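Local coordinates for putative uncharacterized protein (Mycobacterium smegmatis, PDB 3UID) that is thought to be a toxin, structurally homologous to a type II toxin involved in the hypoxic response, with the SRPBCC-type fold of the AHA1 family, at residues T18-A23 with T116-G121; D55-G60 with T81-P86; T63-G68 with A96-N101; T104-S109 with A133-Q138. One frame throughout, in Å; residues are numbered along the deposited sequence. Where two conformers were deposited one is given.

Interaction 1. Residues T18-A23 with T116-G121; sequences TAEFAA and TEHDGG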
loop_
_atom_site.group_PDB
_atom_site.type_symbol
_atom_site.label_atom_id
_atom_site.label_comp_id
_atom_site.label_asym_id
_atom_site.label_seq_id
_atom_site.Cartn_x
_atom_site.Cartn_y
_atom_site.Cartn_z
ATOM N N THR A 18 -10.779 -0.418 -2.242
ATOM C CA THR A 18 -10.974 -1.404 -3.291
ATOM C C THR A 18 -10.623 -0.758 -4.624
ATOM O O THR A 18 -10.929 0.415 -4.855
ATOM C CB THR A 18 -12.432 -1.904 -3.314
ATOM O OG1 THR A 18 -12.801 -2.381 -2.013
ATOM C CG2 THR A 18 -12.609 -3.028 -4.334
ATOM N N ALA A 19 -9.946 -1.515 -5.476
ATOM C CA ALA A 19 -9.591 -1.047 -6.809
ATOM C C ALA A 19 -9.905 -2.117 -7.821
ATOM O O ALA A 19 -9.997 -3.294 -7.478
ATOM C CB ALA A 19 -8.109 -0.735 -6.880
ATOM N N GLU A 20 -10.092 -1.684 -9.063
ATOM C CA GLU A 20 -10.182 -2.603 -10.183
ATOM C C GLU A 20 -9.098 -2.277 -11.194
ATOM O O GLU A 20 -8.881 -1.117 -11.543
ATOM C CB GLU A 20 -11.575 -2.555 -10.804
ATOM C CG GLU A 20 -12.617 -3.206 -9.914
ATOM C CD GLU A 20 -14.033 -3.034 -10.423
ATOM O OE1 GLU A 20 -14.210 -2.723 -11.620
ATOM O OE2 GLU A 20 -14.970 -3.215 -9.617
ATOM N N PHE A 21 -8.390 -3.311 -11.642
ATOM C CA PHE A 21 -7.275 -3.129 -12.571
ATOM C C PHE A 21 -7.511 -3.948 -13.831
ATOM O O PHE A 21 -7.957 -5.091 -13.748
ATOM C CB PHE A 21 -5.972 -3.610 -11.934
ATOM C CG PHE A 21 -5.546 -2.825 -10.719
ATOM C CD1 PHE A 21 -5.327 -1.455 -10.800
ATOM C CD2 PHE A 21 -5.342 -3.463 -9.505
ATOM C CE1 PHE A 21 -4.914 -0.735 -9.680
ATOM C CE2 PHE A 21 -4.927 -2.753 -8.380
ATOM C CZ PHE A 21 -4.718 -1.389 -8.470
ATOM N N ALA A 22 -7.192 -3.384 -14.992
ATOM C CA ALA A 22 -7.399 -4.102 -16.250
ATOM C C ALA A 22 -6.161 -4.913 -16.615
ATOM O O ALA A 22 -5.508 -4.667 -17.628
ATOM C CB ALA A 22 -7.783 -3.140 -17.371
ATOM N N ALA A 23 -5.838 -5.872 -15.749
ATOM C CA ALA A 23 -4.727 -6.780 -15.954
ATOM C C ALA A 23 -4.949 -7.985 -15.057
ATOM O O ALA A 23 -5.705 -7.913 -14.079
ATOM C CB ALA A 23 -3.393 -6.082 -15.615
ATOM N N THR A 116 -8.056 -10.744 -6.575
ATOM C CA THR A 116 -8.885 -11.804 -7.130
ATOM C C THR A 116 -9.354 -11.491 -8.530
ATOM O O THR A 116 -9.461 -10.329 -8.925
ATOM C CB THR A 116 -10.073 -12.126 -6.213
ATOM O OG1 THR A 116 -10.805 -10.928 -5.934
ATOM C CG2 THR A 116 -9.566 -12.725 -4.900
ATOM N N GLU A 117 -9.626 -12.547 -9.285
ATOM C CA GLU A 117 -10.015 -12.403 -10.666
ATOM C C GLU A 117 -11.378 -11.739 -10.730
ATOM O O GLU A 117 -12.309 -12.121 -10.015
ATOM C CB GLU A 117 -10.037 -13.775 -11.354
ATOM C CG GLU A 117 -8.694 -14.527 -11.341
ATOM C CD GLU A 117 -8.342 -15.139 -9.983
ATOM O OE1 GLU A 117 -9.205 -15.141 -9.070
ATOM O OE2 GLU A 117 -7.194 -15.619 -9.829
ATOM N N HIS A 118 -11.488 -10.723 -11.572
ATOM C CA HIS A 118 -12.725 -9.979 -11.707
ATOM C C HIS A 118 -12.837 -9.526 -13.155
ATOM O O HIS A 118 -12.294 -8.487 -13.532
ATOM C CB HIS A 118 -12.727 -8.782 -10.760
ATOM C CG HIS A 118 -14.054 -8.102 -10.653
ATOM N ND1 HIS A 118 -14.459 -7.122 -11.532
ATOM C CD2 HIS A 118 -15.071 -8.264 -9.773
ATOM C CE1 HIS A 118 -15.669 -6.707 -11.199
ATOM N NE2 HIS A 118 -16.062 -7.385 -10.135
ATOM N N ASP A 119 -13.516 -10.337 -13.965
ATOM C CA ASP A 119 -13.697 -10.064 -15.391
ATOM C C ASP A 119 -12.419 -10.274 -16.194
ATOM O O ASP A 119 -12.178 -9.562 -17.164
ATOM C CB ASP A 119 -14.215 -8.639 -15.612
ATOM C CG ASP A 119 -15.557 -8.400 -14.953
ATOM O OD1 ASP A 119 -15.810 -7.256 -14.518
ATOM O OD2 ASP A 119 -16.358 -9.355 -14.870
ATOM N N GLY A 120 -11.610 -11.254 -15.792
ATOM C CA GLY A 120 -10.323 -11.494 -16.425
ATOM C C GLY A 120 -9.293 -10.480 -15.969
ATOM O O GLY A 120 -8.090 -10.612 -16.244
ATOM N N GLY A 121 -9.787 -9.456 -15.273
ATOM C CA GLY A 121 -8.958 -8.429 -14.675
ATOM C C GLY A 121 -8.784 -8.722 -13.200
ATOM O O GLY A 121 -8.915 -9.878 -12.780
#
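The His118 imidazole and the Glu20 carboxylate meet obliquely, with OE2 of Glu20 3.9 Å from CE1 of His118 and the two planes 34° apart. Glu20 adopts two conformers, and this approach, which holds for one of them, is tentative. Glu20 gets there on a chain extended beyond CG, while His118 swings toward it with CG anti to its backbone N (chi1 -170°). OE2 of Glu20 and NE2 of His118 are 4.3 Å apart, too far to bond, and Arg123 makes a long, weak ion pair with OE2. His118 also opens the type I' turn that joins strands 109-118 and 121-129 as a tight beta hairpin, linked by His118 N to Gly121 O at 3.0 Å and, weakly, by the turn bond from Gly121 N to His118 O. The end of strand 14-21 runs past this hairpin, next to strand 121-129 in the antiparallel sheet. Here the contact passes to the backbone: CA of Gly121 sits 3.6 Å from O of Phe21 and sends a CA-H...O contact to O of Ala23 at 3.3 Å. The chain bends there through an inverse gamma turn centred on Ala22, and O of Ala23 also accepts from the Thr122 hydroxyl.

Interaction 2. Residues D55-G60 with T81-P86; sequences DLRPGG and TAVDEP
Leu56 touches Val83 from the start of the loop, its CG lying 4.4 Å from CG2 of Val83; it is the centre of an inverse gamma turn that bends the chain after strand 50-54. Arg57 follows with its CB directed away from strand 73-84, yet its chain, bent at chi2 and chi3 (64° and -100°), doubles back over Val83. NE stands 3.8 Å from CB of Val83, and NH2 reaches O of the same residue at 3.2 Å. That carbonyl lies at the edge of the guanidinium, near its plane, but the hydrogen bond is weak, with an angle of only 123° at the hydrogen. Pro58 crosses Val83 at about a right angle and sets CD 3.7 Å from CG2 of Val83, while its CB approaches O of Thr81 at 3.9 Å. Beyond it Gly59 and Gly60 complete a type II turn, closed by Gly60 N to Arg57 O, and both make backbone bonds to Ile80 that tie the turn to the strand before its classic beta bulge at Thr81 and Ala82. The contact is chiefly apolar: NE of Arg57 is buried without a polar partner, and the one weak bond through NH2 probably adds little to the packing.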
loop_
_atom_site.group_PDB
_atom_site.type_symbol
_atom_site.label_atom_id
_atom_site.label_comp_id
_atom_site.label_asym_id
_atom_site.label_seq_id
_atom_site.Cartn_x
_atom_site.Cartn_y
_atom_site.Cartn_z
ATOM N N ASP A 55 11.791 -7.868 0.886
ATOM C CA ASP A 55 11.851 -9.318 0.956
ATOM C C ASP A 55 10.414 -9.788 1.164
ATOM O O ASP A 55 9.937 -9.821 2.295
ATOM C CB ASP A 55 12.728 -9.698 2.142
ATOM C CG ASP A 55 12.911 -11.196 2.304
ATOM O OD1 ASP A 55 12.463 -11.982 1.437
ATOM O OD2 ASP A 55 13.529 -11.572 3.318
ATOM N N LEU A 56 9.706 -10.100 0.078
ATOM C CA LEU A 56 8.292 -10.486 0.198
ATOM C C LEU A 56 8.132 -11.966 0.519
ATOM O O LEU A 56 7.806 -12.779 -0.351
ATOM C CB LEU A 56 7.509 -10.115 -1.065
ATOM C CG LEU A 56 5.980 -10.197 -0.997
ATOM C CD1 LEU A 56 5.426 -9.310 0.088
ATOM C CD2 LEU A 56 5.364 -9.838 -2.351
ATOM N N ARG A 57 8.366 -12.296 1.783
ATOM C CA ARG A 57 8.245 -13.659 2.281
ATOM C C ARG A 57 7.928 -13.514 3.761
ATOM O O ARG A 57 8.275 -12.500 4.372
ATOM C CB ARG A 57 9.553 -14.431 2.072
ATOM C CG ARG A 57 9.365 -15.937 1.895
ATOM C CD ARG A 57 8.576 -16.280 0.620
ATOM N NE ARG A 57 7.163 -16.581 0.868
ATOM C CZ ARG A 57 6.555 -17.694 0.467
ATOM N NH1 ARG A 57 7.237 -18.613 -0.205
ATOM N NH2 ARG A 57 5.266 -17.892 0.732
ATOM N N PRO A 58 7.248 -14.504 4.348
ATOM C CA PRO A 58 6.931 -14.388 5.776
ATOM C C PRO A 58 8.196 -14.193 6.613
ATOM O O PRO A 58 9.177 -14.919 6.433
ATOM C CB PRO A 58 6.260 -15.728 6.089
ATOM C CG PRO A 58 5.652 -16.142 4.780
ATOM C CD PRO A 58 6.653 -15.708 3.744
ATOM N N GLY A 59 8.167 -13.212 7.512
ATOM C CA GLY A 59 9.335 -12.852 8.292
ATOM C C GLY A 59 10.200 -11.806 7.615
ATOM O O GLY A 59 11.123 -11.261 8.217
ATOM N N GLY A 60 9.895 -11.505 6.359
ATOM C CA GLY A 60 10.661 -10.519 5.624
ATOM C C GLY A 60 10.250 -9.108 5.985
ATOM O O GLY A 60 9.294 -8.900 6.731
ATOM N N THR A 81 3.915 -10.981 7.300
ATOM C CA THR A 81 3.477 -12.105 8.120
ATOM C C THR A 81 2.960 -13.315 7.329
ATOM O O THR A 81 3.037 -14.448 7.811
ATOM C CB THR A 81 2.413 -11.673 9.139
ATOM O OG1 THR A 81 1.284 -11.143 8.442
ATOM C CG2 THR A 81 2.977 -10.619 10.094
ATOM N N ALA A 82 2.444 -13.081 6.127
ATOM C CA ALA A 82 1.946 -14.171 5.293
ATOM C C ALA A 82 2.094 -13.809 3.830
ATOM O O ALA A 82 1.954 -12.642 3.469
ATOM C CB ALA A 82 0.487 -14.464 5.620
ATOM N N VAL A 83 2.384 -14.806 2.995
ATOM C CA VAL A 83 2.491 -14.610 1.554
ATOM C C VAL A 83 1.839 -15.793 0.833
ATOM O O VAL A 83 2.225 -16.938 1.035
ATOM C CB VAL A 83 3.967 -14.475 1.119
ATOM C CG1 VAL A 83 4.066 -14.303 -0.398
ATOM C CG2 VAL A 83 4.636 -13.311 1.841
ATOM N N ASP A 84 0.852 -15.498 -0.010
ATOM C CA ASP A 84 0.097 -16.515 -0.726
ATOM C C ASP A 84 -0.017 -16.074 -2.187
ATOM O O ASP A 84 -1.043 -15.575 -2.633
ATOM C CB ASP A 84 -1.278 -16.689 -0.064
ATOM C CG ASP A 84 -2.213 -17.586 -0.857
ATOM O OD1 ASP A 84 -1.735 -18.472 -1.593
ATOM O OD2 ASP A 84 -3.441 -17.395 -0.730
ATOM N N GLU A 85 1.074 -16.238 -2.929
ATOM C CA GLU A 85 1.124 -15.795 -4.320
ATOM C C GLU A 85 0.150 -16.599 -5.193
ATOM O O GLU A 85 0.063 -17.821 -5.071
ATOM C CB GLU A 85 2.552 -15.952 -4.869
ATOM C CG GLU A 85 2.681 -15.551 -6.329
ATOM C CD GLU A 85 4.085 -15.772 -6.878
ATOM O OE1 GLU A 85 5.010 -16.002 -6.072
ATOM O OE2 GLU A 85 4.264 -15.705 -8.113
ATOM N N PRO A 86 -0.585 -15.917 -6.090
ATOM C CA PRO A 86 -0.613 -14.472 -6.328
ATOM C C PRO A 86 -1.849 -13.822 -5.718
ATOM O O PRO A 86 -2.212 -12.725 -6.143
ATOM C CB PRO A 86 -0.758 -14.407 -7.842
ATOM C CG PRO A 86 -1.687 -15.552 -8.136
ATOM C CD PRO A 86 -1.269 -16.652 -7.172
#

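Interaction 3. Residues T63-G68 with A96-N101; sequences TYFMTG and ADEDFN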
loop_
_atom_site.group_PDB
_atom_site.type_symbol
_atom_site.label_atom_id
_atom_site.label_comp_id
_atom_site.label_asym_id
_atom_site.label_seq_id
_atom_site.Cartn_x
_atom_site.Cartn_y
_atom_site.Cartn_z
ATOM N N THR A 63 11.120 -1.878 3.476
ATOM C CA THR A 63 11.336 -0.540 4.045
ATOM C C THR A 63 11.306 0.499 2.941
ATOM O O THR A 63 11.770 0.246 1.840
ATOM C CB THR A 63 12.647 -0.445 4.830
ATOM O OG1 THR A 63 13.768 -0.699 3.960
ATOM C CG2 THR A 63 12.642 -1.467 5.958
ATOM N N TYR A 64 10.740 1.665 3.217
ATOM C CA TYR A 64 10.487 2.617 2.134
ATOM C C TYR A 64 10.481 4.075 2.578
ATOM O O TYR A 64 10.215 4.395 3.751
ATOM C CB TYR A 64 9.135 2.310 1.477
ATOM C CG TYR A 64 7.980 2.323 2.451
ATOM C CD1 TYR A 64 7.490 1.136 2.984
ATOM C CD2 TYR A 64 7.409 3.521 2.870
ATOM C CE1 TYR A 64 6.439 1.138 3.890
ATOM C CE2 TYR A 64 6.361 3.530 3.783
ATOM C CZ TYR A 64 5.880 2.330 4.278
ATOM O OH TYR A 64 4.845 2.329 5.188
ATOM N N PHE A 65 10.777 4.954 1.631
ATOM C CA PHE A 65 10.542 6.382 1.794
ATOM C C PHE A 65 9.434 6.790 0.847
ATOM O O PHE A 65 9.373 6.311 -0.286
ATOM C CB PHE A 65 11.791 7.200 1.449
ATOM C CG PHE A 65 12.983 6.896 2.304
ATOM C CD1 PHE A 65 12.868 6.841 3.677
ATOM C CD2 PHE A 65 14.224 6.669 1.725
ATOM C CE1 PHE A 65 13.972 6.573 4.469
ATOM C CE2 PHE A 65 15.336 6.404 2.511
ATOM C CZ PHE A 65 15.205 6.352 3.888
ATOM N N MET A 66 8.577 7.693 1.312
ATOM C CA MET A 66 7.538 8.244 0.466
ATOM C C MET A 66 7.501 9.747 0.645
ATOM O O MET A 66 8.061 10.285 1.604
ATOM C CB MET A 66 6.170 7.658 0.814
ATOM C CG MET A 66 6.041 6.166 0.582
ATOM S SD MET A 66 4.428 5.584 1.121
ATOM C CE MET A 66 3.359 6.572 0.091
ATOM N N THR A 67 6.865 10.423 -0.303
ATOM C CA THR A 67 6.638 11.858 -0.198
ATOM C C THR A 67 5.158 12.087 0.089
ATOM O O THR A 67 4.308 11.729 -0.721
ATOM C CB THR A 67 6.982 12.578 -1.503
ATOM O OG1 THR A 67 8.346 12.323 -1.830
ATOM C CG2 THR A 67 6.785 14.078 -1.349
ATOM N N GLY A 68 4.851 12.651 1.254
ATOM C CA GLY A 68 3.482 12.998 1.609
ATOM C C GLY A 68 2.833 14.076 0.757
ATOM O O GLY A 68 3.480 14.723 -0.053
ATOM N N ALA A 96 8.256 5.480 10.516
ATOM C CA ALA A 96 9.634 5.546 11.001
ATOM C C ALA A 96 10.395 6.794 10.552
ATOM O O ALA A 96 9.934 7.546 9.690
ATOM C CB ALA A 96 10.403 4.290 10.570
ATOM N N ASP A 97 11.571 6.994 11.148
ATOM C CA ASP A 97 12.460 8.066 10.753
ATOM C C ASP A 97 13.347 7.606 9.596
ATOM O O ASP A 97 13.128 6.535 9.040
ATOM C CB ASP A 97 13.260 8.603 11.958
ATOM C CG ASP A 97 14.218 7.573 12.557
ATOM O OD1 ASP A 97 14.561 6.591 11.870
ATOM O OD2 ASP A 97 14.655 7.784 13.713
ATOM N N GLU A 98 14.322 8.420 9.224
ATOM C CA GLU A 98 15.144 8.115 8.056
ATOM C C GLU A 98 15.923 6.807 8.235
ATOM O O GLU A 98 16.299 6.157 7.256
ATOM C CB GLU A 98 16.106 9.273 7.782
ATOM C CG GLU A 98 16.834 9.172 6.446
ATOM C CD GLU A 98 16.053 9.761 5.289
ATOM O OE1 GLU A 98 14.992 10.371 5.533
ATOM O OE2 GLU A 98 16.506 9.626 4.130
ATOM N N ASP A 99 16.174 6.434 9.488
ATOM C CA ASP A 99 16.945 5.227 9.798
ATOM C C ASP A 99 16.075 3.992 9.965
ATOM O O ASP A 99 16.561 2.921 10.348
ATOM C CB ASP A 99 17.746 5.442 11.083
ATOM C CG ASP A 99 18.768 6.550 10.950
ATOM O OD1 ASP A 99 19.288 6.760 9.830
ATOM O OD2 ASP A 99 19.044 7.224 11.965
ATOM N N PHE A 100 14.788 4.168 9.698
ATOM C CA PHE A 100 13.746 3.149 9.900
ATOM C C PHE A 100 13.502 2.764 11.352
ATOM O O PHE A 100 13.005 1.675 11.637
ATOM C CB PHE A 100 13.953 1.928 8.990
ATOM C CG PHE A 100 13.960 2.288 7.541
ATOM C CD1 PHE A 100 12.820 2.799 6.954
ATOM C CD2 PHE A 100 15.117 2.195 6.789
ATOM C CE1 PHE A 100 12.818 3.175 5.613
ATOM C CE2 PHE A 100 15.119 2.558 5.450
ATOM C CZ PHE A 100 13.974 3.061 4.873
ATOM N N ASN A 101 13.815 3.681 12.261
ATOM C CA ASN A 101 13.418 3.518 13.649
ATOM C C ASN A 101 12.062 4.171 13.890
ATOM O O ASN A 101 11.844 5.310 13.490
ATOM C CB ASN A 101 14.467 4.113 14.593
ATOM C CG ASN A 101 15.833 3.488 14.406
ATOM O OD1 ASN A 101 16.838 4.182 14.244
ATOM N ND2 ASN A 101 15.867 2.165 14.378
#
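Phe100 lays one ring face on Thr63, whose CB stands almost over the ring centre, 3.7 Å from the centroid, a clear CH-pi contact. The edge of the same ring meets the strand backbone, CE1 of Phe100 being 3.4 Å from O of Tyr64. The ring of Phe65 is nearly parallel to that of Phe100, the planes 13° apart, but the two barely overlap and touch mainly through CE1 of Phe65 and CZ of Phe100, 3.5 Å apart. Over one face of Phe65 the Glu98 carboxylate is stacked, its plane 19° from the ring and OE2 3.5 Å from CZ of Phe65. A bend at chi2 (86°) folds Glu98 back here, and Lys73 holds OE2 in a salt bridge while making a cation-pi contact with Phe65. Behind the first shell, a type I turn from Asp97 to Phe100 presents the side chains of Glu98 and Phe100. OD1 of Asp97 accepts from N of Asp99, forming an Asx turn, and from N of Asn101, from opposite faces of the carboxylate. The loop after strand 88-96 thereby covers strand 61-67, which lies between strands 50-54 and 73-84 in the sheet, with Val52 also touching Phe65 and Phe100.

Interaction 4. Residues T104-S109 with A133-Q138; sequences TDLPVS and AEALQQ
Leu106, which has the most surface buried here, directs its side chain at helix 133-141, with CG anti to its own carbonyl carbon (chi1 -64°), and its two methyls divide the work. CD2 approaches the helix backbone, 4.1 Å from CA of Ala135, and also comes to 3.5 Å from OE1 of Gln138. The other methyl, CD1, lies 3.9 Å from NE2 of Gln138, so both methyls sit over one face of the terminal amide. Gln138 reaches them from one turn further along the helix, its CG anti to the backbone N (chi1 -172°) and the chain extended beyond. Ala135 is the buried member of the trio: its small side chain points toward the loop, and its CB receives CD2 of Leu106 at 4.3 Å and CD of Pro107 at 4.5 Å. The segment 104-109 has no regular secondary structure as it leads into strand 109-118, but it is locally braced by an ST turn in which OG1 of Thr104 accepts from N of Leu106 at 3.1 Å. Leu106 also touches Phe95 of strand 88-96, so it bridges helix and sheet, while Ser132 OG bonds to N of Ala135 at the helix start. Loop and helix are joined by van der Waals contact, the Gln138 amide turning one face to the Leu106 methyls without a hydrogen bond between the two segments.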
loop_
_atom_site.group_PDB
_atom_site.type_symbol
_atom_site.label_atom_id
_atom_site.label_comp_id
_atom_site.label_asym_id
_atom_site.label_seq_id
_atom_site.Cartn_x
_atom_site.Cartn_y
_atom_site.Cartn_z
ATOM N N THR A 104 7.079 7.734 15.921
ATOM C CA THR A 104 5.785 8.275 16.343
ATOM C C THR A 104 5.268 7.509 17.557
ATOM O O THR A 104 5.865 6.514 17.977
ATOM C CB THR A 104 4.724 8.182 15.223
ATOM O OG1 THR A 104 4.210 6.848 15.147
ATOM C CG2 THR A 104 5.315 8.579 13.864
ATOM N N ASP A 105 4.153 7.962 18.119
ATOM C CA ASP A 105 3.560 7.251 19.244
ATOM C C ASP A 105 2.458 6.297 18.786
ATOM O O ASP A 105 1.675 5.802 19.598
ATOM C CB ASP A 105 3.039 8.236 20.302
ATOM C CG ASP A 105 1.931 9.133 19.783
ATOM O OD1 ASP A 105 1.616 9.081 18.574
ATOM O OD2 ASP A 105 1.380 9.906 20.597
ATOM N N LEU A 106 2.414 6.028 17.487
ATOM C CA LEU A 106 1.378 5.172 16.921
ATOM C C LEU A 106 1.803 3.711 16.908
ATOM O O LEU A 106 2.942 3.403 16.568
ATOM C CB LEU A 106 1.060 5.607 15.493
ATOM C CG LEU A 106 0.460 7.003 15.308
ATOM C CD1 LEU A 106 0.418 7.360 13.824
ATOM C CD2 LEU A 106 -0.934 7.092 15.928
ATOM N N PRO A 107 0.877 2.807 17.252
ATOM C CA PRO A 107 1.156 1.374 17.080
ATOM C C PRO A 107 1.087 1.001 15.607
ATOM O O PRO A 107 0.583 1.788 14.797
ATOM C CB PRO A 107 0.008 0.703 17.829
ATOM C CG PRO A 107 -1.126 1.701 17.752
ATOM C CD PRO A 107 -0.476 3.062 17.775
ATOM N N VAL A 108 1.574 -0.186 15.253
ATOM C CA VAL A 108 1.460 -0.637 13.872
ATOM C C VAL A 108 -0.003 -0.901 13.510
ATOM O O VAL A 108 -0.848 -1.103 14.381
ATOM C CB VAL A 108 2.285 -1.934 13.607
ATOM C CG1 VAL A 108 3.769 -1.700 13.886
ATOM C CG2 VAL A 108 1.747 -3.120 14.430
ATOM N N SER A 109 -0.289 -0.891 12.212
ATOM C CA SER A 109 -1.556 -1.375 11.694
ATOM C C SER A 109 -1.303 -2.771 11.140
ATOM O O SER A 109 -0.155 -3.125 10.845
ATOM C CB SER A 109 -2.069 -0.437 10.592
ATOM O OG SER A 109 -1.141 -0.350 9.514
ATOM N N ALA A 133 -9.626 3.924 17.462
ATOM C CA ALA A 133 -10.250 4.960 16.654
ATOM C C ALA A 133 -9.323 6.166 16.542
ATOM O O ALA A 133 -9.209 6.776 15.479
ATOM C CB ALA A 133 -11.580 5.361 17.261
ATOM N N GLU A 134 -8.656 6.502 17.644
ATOM C CA GLU A 134 -7.732 7.633 17.660
ATOM C C GLU A 134 -6.557 7.432 16.697
ATOM O O GLU A 134 -6.186 8.347 15.957
ATOM C CB GLU A 134 -7.220 7.910 19.080
ATOM C CG GLU A 134 -7.433 6.767 20.073
ATOM C CD GLU A 134 -8.849 6.718 20.635
ATOM O OE1 GLU A 134 -9.587 5.770 20.309
ATOM O OE2 GLU A 134 -9.221 7.620 21.416
ATOM N N ALA A 135 -5.970 6.239 16.715
ATOM C CA ALA A 135 -4.873 5.933 15.809
ATOM C C ALA A 135 -5.328 6.053 14.355
ATOM O O ALA A 135 -4.674 6.694 13.530
ATOM C CB ALA A 135 -4.334 4.543 16.076
ATOM N N LEU A 136 -6.457 5.431 14.038
ATOM C CA LEU A 136 -6.969 5.460 12.676
ATOM C C LEU A 136 -7.235 6.901 12.239
ATOM O O LEU A 136 -6.895 7.293 11.125
ATOM C CB LEU A 136 -8.243 4.616 12.574
ATOM C CG LEU A 136 -8.895 4.507 11.191
ATOM C CD1 LEU A 136 -7.828 4.394 10.111
ATOM C CD2 LEU A 136 -9.823 3.303 11.153
ATOM N N GLN A 137 -7.837 7.694 13.117
ATOM C CA GLN A 137 -8.146 9.074 12.776
ATOM C C GLN A 137 -6.870 9.842 12.454
ATOM O O GLN A 137 -6.840 10.633 11.516
ATOM C CB GLN A 137 -8.904 9.763 13.914
ATOM C CG GLN A 137 -9.413 11.144 13.543
ATOM C CD GLN A 137 -10.238 11.121 12.275
ATOM O OE1 GLN A 137 -11.242 10.412 12.184
ATOM N NE2 GLN A 137 -9.809 11.883 11.277
ATOM N N GLN A 138 -5.816 9.601 13.223
ATOM C CA GLN A 138 -4.572 10.332 13.018
ATOM C C GLN A 138 -3.938 9.972 11.673
ATOM O O GLN A 138 -3.382 10.832 10.991
ATOM C CB GLN A 138 -3.590 10.091 14.163
ATOM C CG GLN A 138 -2.362 10.991 14.089
ATOM C CD GLN A 138 -1.416 10.800 15.256
ATOM O OE1 GLN A 138 -1.826 10.405 16.346
ATOM N NE2 GLN A 138 -0.135 11.075 15.030
#

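From the N terminus, strand 14-21 enters interaction 1, which closes on the hairpin of strands 109-118 and 121-129 and so encloses most of the sheet. Interaction 2 opens next, joining the loop after strand 50-54 to the end of strand 73-84. Before it closes, interaction 3 has opened on strand 61-67, so the two cross; interaction 3 ties that strand to the loop after strand 88-96, and both are nested inside interaction 1. Interaction 4 opens further along that loop, after interaction 3 has closed, and joins it to helix 133-141, crossing interaction 1. Interactions 1 and 4 lie on opposite sides of the chain's centre, with their centres about 31 Å apart.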